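Local coordinates for membrane lipoprotein family protein (PDB 4PEV), which binds adenosine and probably serves as the solute-binding component of an ABC transporter that takes up nucleosides, at residues 385-388 with 392-395; 159-164 with 324-329; 125-130 with 145-150; 98-103 with 130-135. All blocks are in the same frame, centred on the assembly; numbering follows the deposited sequence.

Contact 1. Residues 385-388 with 392-395; sequences KQKI and EIKF
The carbonyl of Lys387, in the last turn of helix 375-389, takes the backbone N-H of Ile393, with Ile393 N 2.9 Å from Lys387 O. The bond is bent, 130° at the hydrogen. Glu392 N is also near this oxygen but badly angled; the hydroxyl of Ser390 serves both, so Lys387 O has two donors and Glu392 N an acceptor within the turn. The Lys387 side chain crosses that of Glu392 at a slant, Lys387 CG being 3.5 Å from Glu392 OE2, and its bend at chi3 (73°) carries CE over to Glu392 OE1 and Ile393 CD1. The ammonium stops short of a salt bridge, Lys387 NZ lying 4.4 Å from Glu392 OE1, and finds a weak hydrogen bond at Tyr211 OH instead. Replacing Lys387 by alanine is likely to leave the Glu392 carboxylate without its nearby positive charge and to uncover Ile393 CD1. Deeper in, Ile388 CG1 rests 3.6 Å from Ile393 CG2, and Ile388 CD1 reaches the edge of the Phe395 ring. After the turn the chain passes beside the end of helix 375-389 and runs on beyond it, Ile388 and Phe395 both touching helix 159-181 and Phe395 set edge-to-face against Tyr207 of helix 196-214.

Contact 2. Residues 159-164 with 324-329; sequences EQEVAS and LGLKEG
One hydrogen bond joins the first turns of helix 159-181 to the loop after strand 320-324: the N-H of Leu326 is donated to Glu161 OE1, Leu326 N lying 3.0 Å away, with an angle of 154° at the hydrogen. The oxygen is met almost end-on, nearly in line with its C-O bond. Glu161 gets there with an extended chain beyond CG (chi2 -171°), which carries the carboxylate straight across to the loop. Its other oxygen, OE2, forms a salt bridge with Arg158, and Arg158 also pairs with Glu328 of the loop. Glu328 also accepts from the loop backbone, Gly325 N lying 2.9 Å from Glu328 OE1. The segments belong to the type I periplasmic-binding-protein fold, in which two alpha/beta domains are joined by crossing chains; here the loop leads from an outer strand of one sheet to strand 331-333 of the other. Apolar contact is modest: Leu326 CG lies 4.0 Å from Glu161 CB, and Ile388 touches both residues. A leucine in place of Glu161 would probably leave the Leu326 N-H without its acceptor and Arg158 with Glu328 but not its second carboxylate. A CB on Gly325 would point at Glu161 OE1 and collide with it.

Contact 3. Residues 125-130 with 145-150; sequences PLEKVA and TRERYD
Glu127 of helix 123-132 stretches out to the loop 145-150 and takes the backbone N-H of Arg146, with Arg146 N 2.9 Å from Glu127 OE1. The donor comes in on the anti side of the carboxylate, 25° out of its plane, and the angle at the hydrogen is 144°. A chain extended beyond CG brings the carboxylate this far from the helix. This is the close part of the contact, and it is largely polar. The CG methylene of Glu127 faces two oxygens, Thr145 OG1 at 3.1 Å and Glu147 OE1 at 3.4 Å, while the Glu127 and Thr145 side chains run past one another in opposite directions. Tyr149 brings its phenol up to the helix, its OH 3.0 Å from Glu127 O, but the hydroxyl gives its hydrogen bond within the loop, Tyr149 OH being 2.6 Å from Glu147 OE1. That oxygen is approached from above the carboxylate plane.

The outer side is looser. The Arg146 guanidinium stands almost square to the Glu127 carboxylate, with planes 81° apart and Glu127 OE1 4.1 Å from Arg146 NE, so their charges are near each other without an N-H directed at the oxygen. Arg146 and Glu147 are both exposed. On the inner side, Leu126 and Ala130 turn to strands 137-141 and 152-157 of the parallel sheet.

Glu127 OE1 is thus held mainly by the Arg146 N-H, with a weak bond from Gln123 NE2, and not by a salt bridge; the nearby Arg146 charge probably offsets some of the repulsion between the Glu127 and Glu147 carboxylates.

Contact 4. Residues 98-103 with 130-135; sequences VMESVL and APRYPE
Glu100 and Arg132 meet at the ends of two long side chains, in a salt bridge that places Glu100 OE1 2.8 Å from Arg132 NH2. The oxygen lies at the edge of the guanidinium, near its plane, yet the hydrogen bond within the pair is weak, with an angle of only 118° at the hydrogen. The two flat groups are turned 68° apart and the side chains cross at about a right angle, so one oxygen meets one nitrogen and the paired, side-by-side match of carboxylate and guanidinium is absent.

The torsions bring the two ends together. Glu100 holds its CG anti to the backbone N and continues extended, carrying the carboxylate outward from helix 99-108. Arg132 starts with CG beside its own nitrogen and is straight through chi2, but bends at chi3 (-134°), which turns the guanidinium across the end of the glutamate. Its other terminal nitrogen, NH1, makes a salt bridge with Asp104, one turn beyond Glu100 on helix 99-108; the arginine thus spans two acidic residues, and this second bridge probably contributes to the tilt. Asp104 also receives a weak hydrogen bond from Tyr133 OH.

Beneath this exposed bridge, helices 99-108 and 123-132 pack through Glu100 and Leu103 against Val129, while Leu103, Ala130 and Tyr133 all reach Tyr138 on strand 137-141, setting both helices against one face of the parallel sheet.

Contacts 3 and 4 form a pair: their centres are 9 Å apart, they share Ala130 and helix 123-132, and their segments alternate along the chain, so one helix is tied to helix 99-108 on one flank and to the loop before strand 152-157 on another. Contacts 1 and 2 form a second pair, with centres 10 Å apart, touching where Ile388 meets Leu326 and Phe395 meets Gln160. About 25 Å separates the centres of contacts 2 and 3. The first pair lies where two helices pack on the parallel sheet; the second, later in the chain, joins helix 375-389 to helix 159-181 and to the loop leading from one sheet to the other.

Contact 1. Residues 385-388 with 392-395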
loop_
_atom_site.group_PDB
_atom_site.type_symbol
_atom_site.label_atom_id
_atom_site.label_comp_id
_atom_site.label_asym_id
_atom_site.label_seq_id
_atom_site.Cartn_x
_atom_site.Cartn_y
_atom_site.Cartn_z
ATOM N N LYS C 385 13.411 10.206 -5.675
ATOM C CA LYS C 385 12.422 10.014 -6.725
ATOM C C LYS C 385 13.085 10.067 -8.085
ATOM O O LYS C 385 12.774 9.262 -8.955
ATOM C CB LYS C 385 11.356 11.097 -6.595
ATOM C CG LYS C 385 10.405 11.314 -7.756
ATOM C CD LYS C 385 9.357 12.330 -7.301
ATOM C CE LYS C 385 8.933 13.314 -8.388
ATOM N NZ LYS C 385 7.560 13.015 -8.886
ATOM N N GLN C 386 14.023 10.997 -8.256
ATOM C CA GLN C 386 14.676 11.178 -9.550
ATOM C C GLN C 386 15.796 10.203 -9.827
ATOM O O GLN C 386 16.002 9.824 -10.974
ATOM C CB GLN C 386 15.156 12.618 -9.751
ATOM C CG GLN C 386 14.190 13.418 -10.608
ATOM C CD GLN C 386 13.768 12.646 -11.855
ATOM O OE1 GLN C 386 14.599 12.027 -12.532
ATOM N NE2 GLN C 386 12.464 12.648 -12.143
ATOM N N LYS C 387 16.517 9.789 -8.794
ATOM C CA LYS C 387 17.509 8.739 -8.971
ATOM C C LYS C 387 16.832 7.433 -9.370
ATOM O O LYS C 387 17.430 6.615 -10.065
ATOM C CB LYS C 387 18.361 8.566 -7.711
ATOM C CG LYS C 387 19.367 9.707 -7.541
ATOM C CD LYS C 387 19.989 9.792 -6.150
ATOM C CE LYS C 387 20.991 8.676 -5.911
ATOM N NZ LYS C 387 21.633 8.800 -4.575
ATOM N N ILE C 388 15.573 7.262 -8.957
ATOM C CA ILE C 388 14.804 6.032 -9.223
ATOM C C ILE C 388 14.232 6.005 -10.632
ATOM O O ILE C 388 14.431 5.034 -11.363
ATOM C CB ILE C 388 13.655 5.840 -8.199
ATOM C CG1 ILE C 388 14.234 5.386 -6.851
ATOM C CG2 ILE C 388 12.636 4.820 -8.705
ATOM C CD1 ILE C 388 13.255 5.415 -5.699
ATOM N N GLU C 392 19.054 5.217 -12.407
ATOM C CA GLU C 392 20.301 5.274 -11.648
ATOM C C GLU C 392 20.203 4.432 -10.367
ATOM O O GLU C 392 21.220 4.005 -9.836
ATOM C CB GLU C 392 20.669 6.726 -11.318
ATOM C CG GLU C 392 22.070 6.913 -10.741
ATOM C CD GLU C 392 22.189 8.137 -9.831
ATOM O OE1 GLU C 392 22.865 8.032 -8.766
ATOM O OE2 GLU C 392 21.608 9.201 -10.175
ATOM N N ILE C 393 18.979 4.211 -9.877
ATOM C CA ILE C 393 18.716 3.338 -8.719
ATOM C C ILE C 393 17.615 2.313 -9.041
ATOM O O ILE C 393 16.576 2.649 -9.634
ATOM C CB ILE C 393 18.344 4.172 -7.467
ATOM C CG1 ILE C 393 19.589 4.416 -6.609
ATOM C CG2 ILE C 393 17.288 3.486 -6.610
ATOM C CD1 ILE C 393 19.325 5.225 -5.351
ATOM N N LYS C 394 17.871 1.065 -8.654
ATOM C CA LYS C 394 16.898 -0.012 -8.770
ATOM C C LYS C 394 17.098 -0.966 -7.593
ATOM O O LYS C 394 18.210 -1.427 -7.332
ATOM C CB LYS C 394 17.045 -0.751 -10.110
ATOM C CG LYS C 394 15.878 -1.673 -10.481
ATOM C CD LYS C 394 16.240 -2.613 -11.640
ATOM C CE LYS C 394 15.070 -3.466 -12.111
ATOM N NZ LYS C 394 13.975 -2.632 -12.685
ATOM N N PHE C 395 16.009 -1.247 -6.888
ATOM C CA PHE C 395 16.049 -2.132 -5.737
ATOM C C PHE C 395 16.079 -3.602 -6.167
ATOM O O PHE C 395 15.717 -3.933 -7.290
ATOM C CB PHE C 395 14.829 -1.876 -4.844
ATOM C CG PHE C 395 14.791 -0.500 -4.236
ATOM C CD1 PHE C 395 14.184 0.553 -4.905
ATOM C CD2 PHE C 395 15.341 -0.264 -2.981
ATOM C CE1 PHE C 395 14.135 1.819 -4.342
ATOM C CE2 PHE C 395 15.298 0.999 -2.413
ATOM C CZ PHE C 395 14.695 2.045 -3.094
#

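Contact 2. Residues 159-164 with 324-329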
loop_
_atom_site.group_PDB
_atom_site.type_symbol
_atom_site.label_atom_id
_atom_site.label_comp_id
_atom_site.label_asym_id
_atom_site.label_seq_id
_atom_site.Cartn_x
_atom_site.Cartn_y
_atom_site.Cartn_z
ATOM N N GLU C 159 7.253 -1.795 -4.505
ATOM C CA GLU C 159 6.886 -1.071 -3.286
ATOM C C GLU C 159 8.062 -0.392 -2.612
ATOM O O GLU C 159 7.886 0.584 -1.894
ATOM C CB GLU C 159 6.239 -2.008 -2.266
ATOM C CG GLU C 159 4.813 -2.416 -2.580
ATOM C CD GLU C 159 4.697 -3.600 -3.525
ATOM O OE1 GLU C 159 5.726 -4.163 -3.953
ATOM O OE2 GLU C 159 3.550 -3.978 -3.837
ATOM N N GLN C 160 9.261 -0.913 -2.824
ATOM C CA GLN C 160 10.464 -0.268 -2.314
ATOM C C GLN C 160 10.488 1.206 -2.736
ATOM O O GLN C 160 10.874 2.100 -1.961
ATOM C CB GLN C 160 11.730 -0.971 -2.823
ATOM C CG GLN C 160 11.769 -2.485 -2.610
ATOM C CD GLN C 160 11.534 -3.293 -3.886
ATOM O OE1 GLN C 160 10.628 -3.013 -4.674
ATOM N NE2 GLN C 160 12.359 -4.306 -4.091
ATOM N N GLU C 161 10.051 1.455 -3.965
ATOM C CA GLU C 161 10.191 2.764 -4.556
ATOM C C GLU C 161 9.401 3.784 -3.743
ATOM O O GLU C 161 9.984 4.751 -3.238
ATOM C CB GLU C 161 9.793 2.743 -6.043
ATOM C CG GLU C 161 10.678 1.821 -6.893
ATOM C CD GLU C 161 10.464 1.929 -8.406
ATOM O OE1 GLU C 161 9.676 2.774 -8.884
ATOM O OE2 GLU C 161 11.103 1.145 -9.138
ATOM N N VAL C 162 8.099 3.551 -3.568
ATOM C CA VAL C 162 7.245 4.493 -2.818
ATOM C C VAL C 162 7.509 4.511 -1.287
ATOM O O VAL C 162 7.495 5.573 -0.670
ATOM C CB VAL C 162 5.743 4.261 -3.123
ATOM C CG1 VAL C 162 5.202 3.029 -2.404
ATOM C CG2 VAL C 162 4.922 5.486 -2.755
ATOM N N ALA C 163 7.746 3.350 -0.684
ATOM C CA ALA C 163 8.015 3.267 0.750
ATOM C C ALA C 163 9.286 4.014 1.146
ATOM O O ALA C 163 9.350 4.612 2.225
ATOM C CB ALA C 163 8.122 1.817 1.182
ATOM N N SER C 164 10.305 3.959 0.289
ATOM C CA SER C 164 11.530 4.709 0.526
ATOM C C SER C 164 11.251 6.197 0.586
ATOM O O SER C 164 11.846 6.894 1.400
ATOM C CB SER C 164 12.605 4.404 -0.545
ATOM O OG SER C 164 12.242 4.854 -1.847
ATOM N N LEU C 324 5.066 -2.190 -11.924
ATOM C CA LEU C 324 4.576 -0.826 -11.756
ATOM C C LEU C 324 5.205 -0.106 -10.557
ATOM O O LEU C 324 5.222 -0.617 -9.434
ATOM C CB LEU C 324 3.063 -0.864 -11.597
ATOM C CG LEU C 324 2.311 -1.483 -12.768
ATOM C CD1 LEU C 324 0.819 -1.476 -12.491
ATOM C CD2 LEU C 324 2.622 -0.725 -14.052
ATOM N N GLY C 325 5.705 1.097 -10.828
ATOM C CA GLY C 325 6.428 1.907 -9.861
ATOM C C GLY C 325 6.230 3.371 -10.193
ATOM O O GLY C 325 5.302 3.731 -10.918
ATOM N N LEU C 326 7.118 4.215 -9.667
ATOM C CA LEU C 326 7.015 5.669 -9.839
ATOM C C LEU C 326 6.997 6.032 -11.305
ATOM O O LEU C 326 6.176 6.818 -11.712
ATOM C CB LEU C 326 8.165 6.403 -9.149
ATOM C CG LEU C 326 8.371 6.111 -7.657
ATOM C CD1 LEU C 326 9.719 6.624 -7.157
ATOM C CD2 LEU C 326 7.225 6.695 -6.833
ATOM N N LYS C 327 7.879 5.432 -12.097
ATOM C CA LYS C 327 7.973 5.778 -13.506
ATOM C C LYS C 327 6.623 5.737 -14.242
ATOM O O LYS C 327 6.348 6.604 -15.055
ATOM C CB LYS C 327 9.005 4.900 -14.241
ATOM C CG LYS C 327 9.494 5.526 -15.549
ATOM C CD LYS C 327 10.061 4.513 -16.531
ATOM C CE LYS C 327 11.548 4.265 -16.293
ATOM N NZ LYS C 327 12.101 3.248 -17.231
ATOM N N GLU C 328 5.780 4.749 -13.950
ATOM C CA GLU C 328 4.536 4.545 -14.713
ATOM C C GLU C 328 3.316 5.255 -14.135
ATOM O O GLU C 328 2.268 5.243 -14.753
ATOM C CB GLU C 328 4.215 3.054 -14.839
ATOM C CG GLU C 328 5.305 2.235 -15.519
ATOM C CD GLU C 328 6.422 1.780 -14.584
ATOM O OE1 GLU C 328 6.484 2.213 -13.414
ATOM O OE2 GLU C 328 7.266 0.978 -15.024
ATOM N N GLY C 329 3.450 5.866 -12.961
ATOM C CA GLY C 329 2.309 6.387 -12.218
ATOM C C GLY C 329 1.694 5.357 -11.286
ATOM O O GLY C 329 0.722 5.649 -10.590
#

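Contact 3. Residues 125-130 with 145-150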
loop_
_atom_site.group_PDB
_atom_site.type_symbol
_atom_site.label_atom_id
_atom_site.label_comp_id
_atom_site.label_asym_id
_atom_site.label_seq_id
_atom_site.Cartn_x
_atom_site.Cartn_y
_atom_site.Cartn_z
ATOM N N PRO C 125 -2.664 -20.902 -4.854
ATOM C CA PRO C 125 -3.770 -21.600 -5.489
ATOM C C PRO C 125 -3.848 -21.432 -6.999
ATOM O O PRO C 125 -4.282 -22.351 -7.685
ATOM C CB PRO C 125 -5.000 -20.967 -4.833
ATOM C CG PRO C 125 -4.524 -20.508 -3.516
ATOM C CD PRO C 125 -3.159 -19.987 -3.810
ATOM N N LEU C 126 -3.456 -20.270 -7.506
ATOM C CA LEU C 126 -3.513 -20.000 -8.951
ATOM C C LEU C 126 -2.489 -20.814 -9.742
ATOM O O LEU C 126 -2.797 -21.309 -10.821
ATOM C CB LEU C 126 -3.305 -18.510 -9.233
ATOM C CG LEU C 126 -3.361 -18.112 -10.700
ATOM C CD1 LEU C 126 -4.766 -18.267 -11.251
ATOM C CD2 LEU C 126 -2.914 -16.675 -10.855
ATOM N N GLU C 127 -1.273 -20.924 -9.205
ATOM C CA GLU C 127 -0.199 -21.733 -9.808
ATOM C C GLU C 127 -0.696 -23.149 -10.129
ATOM O O GLU C 127 -0.301 -23.740 -11.125
ATOM C CB GLU C 127 1.038 -21.780 -8.874
ATOM C CG GLU C 127 1.959 -20.551 -8.967
ATOM C CD GLU C 127 2.998 -20.426 -7.837
ATOM O OE1 GLU C 127 3.784 -19.457 -7.882
ATOM O OE2 GLU C 127 3.046 -21.262 -6.898
ATOM N N LYS C 128 -1.581 -23.657 -9.279
ATOM C CA LYS C 128 -2.206 -24.963 -9.437
ATOM C C LYS C 128 -3.395 -24.959 -10.399
ATOM O O LYS C 128 -3.538 -25.877 -11.214
ATOM C CB LYS C 128 -2.687 -25.453 -8.069
ATOM C CG LYS C 128 -1.561 -25.607 -7.063
ATOM C CD LYS C 128 -2.064 -26.050 -5.698
ATOM C CE LYS C 128 -1.001 -26.853 -4.958
ATOM N NZ LYS C 128 -0.980 -26.467 -3.521
ATOM N N VAL C 129 -4.250 -23.937 -10.297
ATOM C CA VAL C 129 -5.530 -23.913 -11.012
ATOM C C VAL C 129 -5.413 -23.478 -12.481
ATOM O O VAL C 129 -6.060 -24.066 -13.366
ATOM C CB VAL C 129 -6.549 -23.008 -10.288
ATOM C CG1 VAL C 129 -7.791 -22.790 -11.140
ATOM C CG2 VAL C 129 -6.935 -23.604 -8.944
ATOM N N ALA C 130 -4.600 -22.447 -12.724
ATOM C CA ALA C 130 -4.433 -21.864 -14.045
ATOM C C ALA C 130 -4.135 -22.872 -15.148
ATOM O O ALA C 130 -4.737 -22.782 -16.215
ATOM C CB ALA C 130 -3.363 -20.798 -14.016
ATOM N N THR C 145 3.121 -15.018 -10.645
ATOM C CA THR C 145 3.127 -16.457 -10.530
ATOM C C THR C 145 4.574 -16.956 -10.754
ATOM O O THR C 145 5.375 -16.263 -11.376
ATOM C CB THR C 145 2.044 -17.026 -11.482
ATOM O OG1 THR C 145 1.712 -18.355 -11.086
ATOM C CG2 THR C 145 2.452 -16.962 -12.962
ATOM N N ARG C 146 4.936 -18.105 -10.188
ATOM C CA ARG C 146 6.322 -18.594 -10.286
ATOM C C ARG C 146 6.695 -18.955 -11.725
ATOM O O ARG C 146 7.765 -18.604 -12.190
ATOM C CB ARG C 146 6.538 -19.803 -9.381
ATOM C CG ARG C 146 8.004 -20.175 -9.165
ATOM C CD ARG C 146 8.229 -20.929 -7.851
ATOM N NE ARG C 146 7.628 -20.228 -6.708
ATOM C CZ ARG C 146 7.747 -20.603 -5.436
ATOM N NH1 ARG C 146 8.466 -21.666 -5.100
ATOM N NH2 ARG C 146 7.152 -19.891 -4.488
ATOM N N GLU C 147 5.786 -19.638 -12.419
ATOM C CA GLU C 147 5.958 -20.053 -13.818
ATOM C C GLU C 147 5.347 -18.956 -14.674
ATOM O O GLU C 147 4.919 -17.949 -14.140
ATOM C CB GLU C 147 5.250 -21.400 -14.082
ATOM C CG GLU C 147 5.522 -22.514 -13.050
ATOM C CD GLU C 147 4.723 -22.383 -11.735
ATOM O OE1 GLU C 147 3.639 -21.753 -11.724
ATOM O OE2 GLU C 147 5.181 -22.910 -10.692
ATOM N N ARG C 148 5.294 -19.124 -15.990
ATOM C CA ARG C 148 4.615 -18.139 -16.840
ATOM C C ARG C 148 3.608 -18.816 -17.760
ATOM O O ARG C 148 3.978 -19.674 -18.550
ATOM C CB ARG C 148 5.618 -17.337 -17.660
ATOM C CG ARG C 148 4.994 -16.126 -18.336
ATOM C CD ARG C 148 5.972 -15.433 -19.265
ATOM N NE ARG C 148 5.284 -14.485 -20.144
ATOM C CZ ARG C 148 5.844 -13.845 -21.174
ATOM N NH1 ARG C 148 7.123 -14.036 -21.487
ATOM N NH2 ARG C 148 5.118 -13.005 -21.903
ATOM N N TYR C 149 2.338 -18.421 -17.651
ATOM C CA TYR C 149 1.232 -19.019 -18.418
ATOM C C TYR C 149 0.668 -17.996 -19.362
ATOM O O TYR C 149 0.679 -16.808 -19.047
ATOM C CB TYR C 149 0.100 -19.433 -17.486
ATOM C CG TYR C 149 0.529 -20.282 -16.337
ATOM C CD1 TYR C 149 0.503 -21.668 -16.434
ATOM C CD2 TYR C 149 0.960 -19.705 -15.147
ATOM C CE1 TYR C 149 0.899 -22.471 -15.379
ATOM C CE2 TYR C 149 1.362 -20.496 -14.078
ATOM C CZ TYR C 149 1.327 -21.886 -14.196
ATOM O OH TYR C 149 1.722 -22.692 -13.138
ATOM N N ASP C 150 0.120 -18.441 -20.486
ATOM C CA ASP C 150 -0.522 -17.499 -21.423
ATOM C C ASP C 150 -1.799 -16.915 -20.851
ATOM O O ASP C 150 -2.169 -15.800 -21.180
ATOM C CB ASP C 150 -0.856 -18.167 -22.753
ATOM C CG ASP C 150 0.300 -18.938 -23.308
ATOM O OD1 ASP C 150 1.444 -18.436 -23.212
ATOM O OD2 ASP C 150 0.067 -20.055 -23.815
#

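Contact 4. Residues 98-103 with 130-135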
loop_
_atom_site.group_PDB
_atom_site.type_symbol
_atom_site.label_atom_id
_atom_site.label_comp_id
_atom_site.label_asym_id
_atom_site.label_seq_id
_atom_site.Cartn_x
_atom_site.Cartn_y
_atom_site.Cartn_z
ATOM N N VAL C 98 -10.219 -22.763 1.788
ATOM C CA VAL C 98 -11.184 -22.942 0.713
ATOM C C VAL C 98 -10.854 -22.162 -0.590
ATOM O O VAL C 98 -11.547 -22.308 -1.592
ATOM C CB VAL C 98 -12.588 -22.600 1.255
ATOM C CG1 VAL C 98 -12.798 -21.100 1.316
ATOM C CG2 VAL C 98 -13.684 -23.264 0.436
HETATM N N MSE C 99 -9.782 -21.377 -0.598
HETATM C CA MSE C 99 -9.473 -20.513 -1.734
HETATM C C MSE C 99 -9.353 -21.258 -3.019
HETATM O O MSE C 99 -9.892 -20.823 -4.030
HETATM C CB MSE C 99 -8.169 -19.769 -1.485
HETATM C CG MSE C 99 -8.375 -18.673 -0.437
HETATM SE SE MSE C 99 -6.857 -17.409 -0.384
HETATM C CE MSE C 99 -5.758 -18.399 0.920
ATOM N N GLU C 100 -8.658 -22.396 -2.992
ATOM C CA GLU C 100 -8.395 -23.162 -4.219
ATOM C C GLU C 100 -9.667 -23.746 -4.828
ATOM O O GLU C 100 -9.858 -23.698 -6.049
ATOM C CB GLU C 100 -7.388 -24.290 -3.974
ATOM C CG GLU C 100 -6.815 -24.878 -5.266
ATOM C CD GLU C 100 -6.115 -26.218 -5.070
ATOM O OE1 GLU C 100 -5.903 -26.932 -6.083
ATOM O OE2 GLU C 100 -5.772 -26.556 -3.910
ATOM N N SER C 101 -10.518 -24.305 -3.974
ATOM C CA SER C 101 -11.775 -24.891 -4.405
ATOM C C SER C 101 -12.708 -23.877 -5.045
ATOM O O SER C 101 -13.396 -24.161 -6.026
ATOM C CB SER C 101 -12.487 -25.502 -3.222
ATOM O OG SER C 101 -13.682 -26.082 -3.691
ATOM N N VAL C 102 -12.726 -22.695 -4.454
ATOM C CA VAL C 102 -13.533 -21.571 -4.910
ATOM C C VAL C 102 -13.026 -21.023 -6.253
ATOM O O VAL C 102 -13.816 -20.646 -7.152
ATOM C CB VAL C 102 -13.536 -20.491 -3.790
ATOM C CG1 VAL C 102 -13.666 -19.079 -4.324
ATOM C CG2 VAL C 102 -14.632 -20.804 -2.798
ATOM N N LEU C 103 -11.705 -20.963 -6.383
ATOM C CA LEU C 103 -11.086 -20.503 -7.618
ATOM C C LEU C 103 -11.304 -21.518 -8.736
ATOM O O LEU C 103 -11.532 -21.153 -9.885
ATOM C CB LEU C 103 -9.599 -20.263 -7.386
ATOM C CG LEU C 103 -8.772 -19.787 -8.579
ATOM C CD1 LEU C 103 -9.428 -18.603 -9.263
ATOM C CD2 LEU C 103 -7.380 -19.443 -8.109
ATOM N N ALA C 130 -4.600 -22.447 -12.724
ATOM C CA ALA C 130 -4.433 -21.864 -14.045
ATOM C C ALA C 130 -4.135 -22.872 -15.148
ATOM O O ALA C 130 -4.737 -22.782 -16.215
ATOM C CB ALA C 130 -3.363 -20.798 -14.016
ATOM N N PRO C 131 -3.200 -23.820 -14.921
ATOM C CA PRO C 131 -2.944 -24.771 -16.020
ATOM C C PRO C 131 -4.105 -25.742 -16.322
ATOM O O PRO C 131 -4.266 -26.115 -17.474
ATOM C CB PRO C 131 -1.678 -25.514 -15.565
ATOM C CG PRO C 131 -1.668 -25.371 -14.084
ATOM C CD PRO C 131 -2.237 -24.005 -13.820
ATOM N N ARG C 132 -4.903 -26.126 -15.321
ATOM C CA ARG C 132 -6.154 -26.884 -15.563
ATOM C C ARG C 132 -7.227 -26.191 -16.436
ATOM O O ARG C 132 -8.067 -26.872 -16.991
ATOM C CB ARG C 132 -6.852 -27.238 -14.254
ATOM C CG ARG C 132 -6.053 -28.078 -13.290
ATOM C CD ARG C 132 -6.960 -28.540 -12.171
ATOM N NE ARG C 132 -6.328 -28.357 -10.872
ATOM C CZ ARG C 132 -6.978 -28.301 -9.706
ATOM N NH1 ARG C 132 -8.303 -28.415 -9.652
ATOM N NH2 ARG C 132 -6.296 -28.122 -8.574
ATOM N N TYR C 133 -7.251 -24.862 -16.518
ATOM C CA TYR C 133 -8.264 -24.157 -17.342
ATOM C C TYR C 133 -7.595 -23.169 -18.279
ATOM O O TYR C 133 -7.719 -21.965 -18.098
ATOM C CB TYR C 133 -9.271 -23.417 -16.461
ATOM C CG TYR C 133 -9.946 -24.296 -15.441
ATOM C CD1 TYR C 133 -11.086 -24.999 -15.761
ATOM C CD2 TYR C 133 -9.444 -24.411 -14.161
ATOM C CE1 TYR C 133 -11.708 -25.808 -14.840
ATOM C CE2 TYR C 133 -10.059 -25.216 -13.226
ATOM C CZ TYR C 133 -11.193 -25.909 -13.577
ATOM O OH TYR C 133 -11.821 -26.712 -12.671
ATOM N N PRO C 134 -6.881 -23.671 -19.295
ATOM C CA PRO C 134 -5.979 -22.776 -20.031
ATOM C C PRO C 134 -6.694 -21.689 -20.847
ATOM O O PRO C 134 -6.049 -20.723 -21.272
ATOM C CB PRO C 134 -5.188 -23.728 -20.956
ATOM C CG PRO C 134 -5.579 -25.114 -20.570
ATOM C CD PRO C 134 -6.883 -25.035 -19.846
ATOM N N GLU C 135 -7.998 -21.858 -21.064
ATOM C CA GLU C 135 -8.799 -20.891 -21.803
ATOM C C GLU C 135 -9.529 -19.890 -20.884
ATOM O O GLU C 135 -10.183 -18.965 -21.355
ATOM C CB GLU C 135 -9.778 -21.643 -22.712
ATOM C CG GLU C 135 -9.083 -22.369 -23.867
ATOM C CD GLU C 135 -10.051 -23.118 -24.793
ATOM O OE1 GLU C 135 -11.287 -22.890 -24.722
ATOM O OE2 GLU C 135 -9.570 -23.948 -25.604
#